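Local atomic coordinates of beta-hexosaminidase (Neisseria gonorrhoeae, PDB entry 6JTJ), a protein that probably cleaves terminal beta-1,4-linked N-acetylglucosamine from peptide-linked peptidoglycan fragments during cell-wall recycling, as a glycoside hydrolase of family 3. Residues Gly199-Ser207 and Gln351-His359. Numbering follows the deposited sequence.
Sequences GLAKGGMKS and QYMENSLGH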
ATOM      1  N   GLY C 199     -23.774   6.095 -11.845  1.00 25.75           N
ATOM      2  CA  GLY C 199     -24.255   6.221 -10.475  1.00 23.94           C
ATOM      3  C   GLY C 199     -23.758   7.472  -9.788  1.00 25.55           C
ATOM      4  O   GLY C 199     -24.525   8.185  -9.118  1.00 25.13           O
ATOM      5  N   LEU C 200     -22.451   7.734  -9.918  1.00 25.00           N
ATOM      6  CA  LEU C 200     -21.857   8.931  -9.327  1.00 23.60           C
ATOM      7  C   LEU C 200     -22.574  10.176  -9.831  1.00 23.74           C
ATOM      8  O   LEU C 200     -22.832  11.097  -9.059  1.00 24.47           O
ATOM      9  CB  LEU C 200     -20.349   9.020  -9.669  1.00 25.18           C
ATOM     10  CG  LEU C 200     -19.404   7.951  -9.073  1.00 24.44           C
ATOM     11  CD1 LEU C 200     -18.020   8.090  -9.677  1.00 24.47           C
ATOM     12  CD2 LEU C 200     -19.343   8.053  -7.556  1.00 23.81           C
ATOM     13  N   ALA C 201     -22.808  10.236 -11.138  1.00 26.59           N
ATOM     14  CA  ALA C 201     -23.432  11.418 -11.760  1.00 28.48           C
ATOM     15  C   ALA C 201     -24.849  11.638 -11.224  1.00 31.11           C
ATOM     16  O   ALA C 201     -25.266  12.767 -11.009  1.00 29.01           O
ATOM     17  CB  ALA C 201     -23.437  11.271 -13.271  1.00 28.06           C
ATOM     18  N   LYS C 202     -25.573  10.560 -10.949  1.00 34.80           N
ATOM     19  CA  LYS C 202     -26.866  10.695 -10.262  1.00 35.89           C
ATOM     20  C   LYS C 202     -26.717  11.365  -8.920  1.00 38.08           C
ATOM     21  O   LYS C 202     -27.585  12.140  -8.514  1.00 40.37           O
ATOM     22  CB  LYS C 202     -27.526   9.346 -10.076  1.00 41.04           C
ATOM     23  CG  LYS C 202     -28.442   9.010 -11.214  1.00 44.64           C
ATOM     24  CD  LYS C 202     -29.000   7.613 -11.092  1.00 46.64           C
ATOM     25  CE  LYS C 202     -29.558   7.128 -12.408  1.00 47.18           C
ATOM     26  NZ  LYS C 202     -30.181   8.177 -13.255  1.00 48.91           N
ATOM     27  N   GLY C 203     -25.615  11.083  -8.236  1.00 32.50           N
ATOM     28  CA  GLY C 203     -25.334  11.704  -6.954  1.00 29.35           C
ATOM     29  C   GLY C 203     -24.669  13.059  -7.043  1.00 29.04           C
ATOM     30  O   GLY C 203     -24.243  13.603  -6.025  1.00 28.97           O
ATOM     31  N   GLY C 204     -24.557  13.602  -8.248  1.00 28.68           N
ATOM     32  CA  GLY C 204     -24.030  14.942  -8.459  1.00 27.78           C
ATOM     33  C   GLY C 204     -22.565  15.028  -8.866  1.00 29.07           C
ATOM     34  O   GLY C 204     -22.047  16.134  -9.028  1.00 28.43           O
ATOM     35  N   MET C 205     -21.890  13.889  -9.032  1.00 29.56           N
ATOM     36  CA  MET C 205     -20.422  13.887  -9.138  1.00 28.93           C
ATOM     37  C   MET C 205     -19.891  13.344 -10.455  1.00 26.65           C
ATOM     38  O   MET C 205     -20.445  12.427 -11.029  1.00 24.92           O
ATOM     39  CB  MET C 205     -19.822  13.057  -8.001  1.00 29.96           C
ATOM     40  CG  MET C 205     -20.121  13.586  -6.603  1.00 30.38           C
ATOM     41  SD  MET C 205     -19.130  12.767  -5.333  1.00 30.77           S
ATOM     42  CE  MET C 205     -19.383  13.917  -3.964  1.00 30.60           C
ATOM     43  N   LYS C 206     -18.748  13.887 -10.866  1.00 25.90           N
ATOM     44  CA  LYS C 206     -17.927  13.317 -11.918  1.00 25.01           C
ATOM     45  C   LYS C 206     -16.996  12.227 -11.365  1.00 24.50           C
ATOM     46  O   LYS C 206     -17.018  11.937 -10.173  1.00 24.96           O
ATOM     47  CB  LYS C 206     -17.088  14.417 -12.564  1.00 26.87           C
ATOM     48  CG  LYS C 206     -17.912  15.573 -13.130  1.00 27.13           C
ATOM     49  CD  LYS C 206     -18.906  15.087 -14.163  1.00 27.56           C
ATOM     50  CE  LYS C 206     -19.465  16.251 -14.956  1.00 30.10           C
ATOM     51  NZ  LYS C 206     -20.042  17.295 -14.056  1.00 28.96           N
ATOM     52  N   SER C 207     -16.183  11.630 -12.244  1.00 22.77           N
ATOM     53  CA  SER C 207     -15.274  10.545 -11.869  1.00 21.15           C
ATOM     54  C   SER C 207     -13.797  10.919 -12.059  1.00 20.76           C
ATOM     55  O   SER C 207     -13.454  11.848 -12.799  1.00 19.44           O
ATOM     56  CB  SER C 207     -15.557   9.335 -12.718  1.00 20.54           C
ATOM     57  OG  SER C 207     -15.190   9.609 -14.068  1.00 19.86           O
ATOM     58  N   GLN C 351     -14.068  23.541 -13.246  1.00 27.93           N
ATOM     59  CA  GLN C 351     -15.504  23.771 -13.199  1.00 29.76           C
ATOM     60  C   GLN C 351     -16.299  22.531 -13.568  1.00 28.94           C
ATOM     61  O   GLN C 351     -17.346  22.277 -12.990  1.00 28.52           O
ATOM     62  CB  GLN C 351     -15.926  24.963 -14.094  1.00 33.62           C
ATOM     63  CG  GLN C 351     -17.412  25.378 -13.922  1.00 34.92           C
ATOM     64  CD  GLN C 351     -17.953  25.450 -12.452  1.00 39.34           C
ATOM     65  OE1 GLN C 351     -17.238  25.736 -11.475  1.00 39.59           O
ATOM     66  NE2 GLN C 351     -19.247  25.164 -12.307  1.00 41.57           N
ATOM     67  N   TYR C 352     -15.798  21.765 -14.525  1.00 30.34           N
ATOM     68  CA  TYR C 352     -16.397  20.484 -14.880  1.00 30.01           C
ATOM     69  C   TYR C 352     -16.551  19.551 -13.657  1.00 31.94           C
ATOM     70  O   TYR C 352     -17.479  18.754 -13.608  1.00 31.43           O
ATOM     71  CB  TYR C 352     -15.556  19.814 -15.961  1.00 29.47           C
ATOM     72  CG  TYR C 352     -16.173  18.572 -16.575  1.00 30.72           C
ATOM     73  CD1 TYR C 352     -17.311  18.650 -17.387  1.00 32.27           C
ATOM     74  CD2 TYR C 352     -15.606  17.325 -16.364  1.00 29.91           C
ATOM     75  CE1 TYR C 352     -17.862  17.511 -17.964  1.00 32.01           C
ATOM     76  CE2 TYR C 352     -16.140  16.188 -16.932  1.00 31.30           C
ATOM     77  CZ  TYR C 352     -17.268  16.276 -17.720  1.00 32.61           C
ATOM     78  OH  TYR C 352     -17.780  15.118 -18.261  1.00 32.76           O
ATOM     79  N   MET C 353     -15.679  19.689 -12.657  1.00 31.59           N
ATOM     80  CA  MET C 353     -15.744  18.853 -11.447  1.00 31.05           C
ATOM     81  C   MET C 353     -16.697  19.355 -10.361  1.00 31.45           C
ATOM     82  O   MET C 353     -16.897  18.664  -9.367  1.00 29.23           O
ATOM     83  CB  MET C 353     -14.345  18.699 -10.850  1.00 29.50           C
ATOM     84  CG  MET C 353     -13.373  17.937 -11.753  1.00 31.10           C
ATOM     85  SD  MET C 353     -11.793  17.633 -10.943  1.00 30.44           S
ATOM     86  CE  MET C 353     -11.288  19.259 -10.378  1.00 33.07           C
ATOM     87  N   GLU C 354     -17.259  20.553 -10.520  1.00 32.99           N
ATOM     88  CA  GLU C 354     -18.162  21.092  -9.502  1.00 34.76           C
ATOM     89  C   GLU C 354     -19.364  20.170  -9.359  1.00 30.40           C
ATOM     90  O   GLU C 354     -19.843  19.601 -10.334  1.00 27.30           O
ATOM     91  CB  GLU C 354     -18.648  22.519  -9.800  1.00 37.74           C
ATOM     92  CG  GLU C 354     -18.880  23.319  -8.519  1.00 42.86           C
ATOM     93  CD  GLU C 354     -19.136  24.801  -8.760  1.00 49.63           C
ATOM     94  OE1 GLU C 354     -18.971  25.627  -7.812  1.00 45.13           O
ATOM     95  OE2 GLU C 354     -19.494  25.140  -9.918  1.00 54.54           O
ATOM     96  N   ASN C 355     -19.815  19.998  -8.121  1.00 32.03           N
ATOM     97  CA  ASN C 355     -20.985  19.183  -7.866  1.00 34.06           C
ATOM     98  C   ASN C 355     -22.194  19.769  -8.589  1.00 36.50           C
ATOM     99  O   ASN C 355     -22.381  20.984  -8.604  1.00 37.04           O
ATOM    100  CB  ASN C 355     -21.296  19.095  -6.381  1.00 32.79           C
ATOM    101  CG  ASN C 355     -22.101  17.855  -6.049  1.00 34.92           C
ATOM    102  OD1 ASN C 355     -23.270  17.773  -6.389  1.00 33.42           O
ATOM    103  ND2 ASN C 355     -21.484  16.901  -5.366  1.00 32.31           N
ATOM    104  N   SER C 356     -22.990  18.909  -9.199  1.00 37.93           N
ATOM    105  CA  SER C 356     -24.117  19.360  -9.991  1.00 43.41           C
ATOM    106  C   SER C 356     -25.429  19.448  -9.181  1.00 44.15           C
ATOM    107  O   SER C 356     -26.407  19.950  -9.690  1.00 45.65           O
ATOM    108  CB  SER C 356     -24.262  18.469 -11.245  1.00 44.34           C
ATOM    109  OG  SER C 356     -24.610  17.146 -10.898  1.00 45.94           O
ATOM    110  N   LEU C 357     -25.458  18.940  -7.945  1.00 42.28           N
ATOM    111  CA  LEU C 357     -26.671  18.966  -7.106  1.00 41.07           C
ATOM    112  C   LEU C 357     -26.611  20.019  -6.027  1.00 44.38           C
ATOM    113  O   LEU C 357     -25.593  20.143  -5.355  1.00 47.93           O
ATOM    114  CB  LEU C 357     -26.861  17.625  -6.408  1.00 42.61           C
ATOM    115  CG  LEU C 357     -27.187  16.385  -7.235  1.00 43.42           C
ATOM    116  CD1 LEU C 357     -27.467  15.230  -6.281  1.00 47.19           C
ATOM    117  CD2 LEU C 357     -28.378  16.609  -8.145  1.00 47.64           C
ATOM    118  N   GLY C 358     -27.693  20.773  -5.833  1.00 44.84           N
ATOM    119  CA  GLY C 358     -27.756  21.739  -4.725  1.00 43.03           C
ATOM    120  C   GLY C 358     -27.946  21.009  -3.407  1.00 43.16           C
ATOM    121  O   GLY C 358     -28.515  19.928  -3.374  1.00 39.04           O
ATOM    122  N   HIS C 359     -27.519  21.643  -2.320  1.00 45.30           N
ATOM    123  CA  HIS C 359     -27.551  21.043  -0.979  1.00 48.10           C
ATOM    124  C   HIS C 359     -28.966  20.633  -0.509  1.00 49.17           C
ATOM    125  O   HIS C 359     -29.175  19.539   0.017  1.00 50.40           O
ATOM    126  CB  HIS C 359     -26.915  21.997   0.038  1.00 46.86           C
ATOM    127  CG  HIS C 359     -26.995  21.501   1.434  1.00 53.99           C
ATOM    128  ND1 HIS C 359     -27.906  21.981   2.349  1.00 64.11           N
ATOM    129  CD2 HIS C 359     -26.316  20.514   2.059  1.00 58.05           C
ATOM    130  CE1 HIS C 359     -27.765  21.329   3.490  1.00 63.10           C
ATOM    131  NE2 HIS C 359     -26.809  20.430   3.337  1.00 64.07           N
TER
HETATM  132  O   HOH W   1     -17.839  16.052  -9.317  1.00 25.50           O
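Gly203 meets Leu357 just where helix 186-202 stops: CD1 of Leu357 lies 3.6 Å from Gly203 O. Gly204, with a positive phi of 98°, is the C-prime residue of a Schellman motif, in which Met205 N returns to Leu200 O and Gly204 N to Ala201 O. With no side chain on Gly204, the 351-359 chain comes in close, Leu357 CG lying 3.7 Å from Gly204 CA. The Gly204 carbonyl accepts a nearly straight bond from Ser356 N (2.9 Å to O, 167° at the hydrogen), in its own plane and on a lone pair. Ser356 OG adds a weak bond to the same oxygen. Asn355 OD1 reaches forward to Leu357 N, 2.9 Å away, closing an Asx turn; with CG anti to the backbone N (chi1 -156°), the amide sits beside the carbonyl carbon, on the side of the following residues, and ND2 binds Ser155 OG and Ile159 O. Met205 turns toward helix 136-155, yet its CG still passes 3.8 Å from Asn355 ND2. A water joins Lys206 N to Met353 O, 2.8 Å from each. The Lys206 side chain, bent at chi2 and chi4, lays CE over one face of the Tyr352 ring, 3.7 Å from its centroid, making a CH-pi contact and, through NZ, a cation-pi contact. NZ also donates to Tyr352 O at 3.0 Å, nearly in line with the C=O bond. Tyr352 OH is held by Gly251 O. Within the family 3 (beta/alpha)-barrel domain, the contact thus joins the link from helix 186-202 into barrel strand 208-212 to the loop between helices 346-352 and 359-367. Its chemistry rests chiefly on backbone carbonyls as acceptors, while the ring face and the Tyr352 carbonyl could together stabilise the lysine's positive charge.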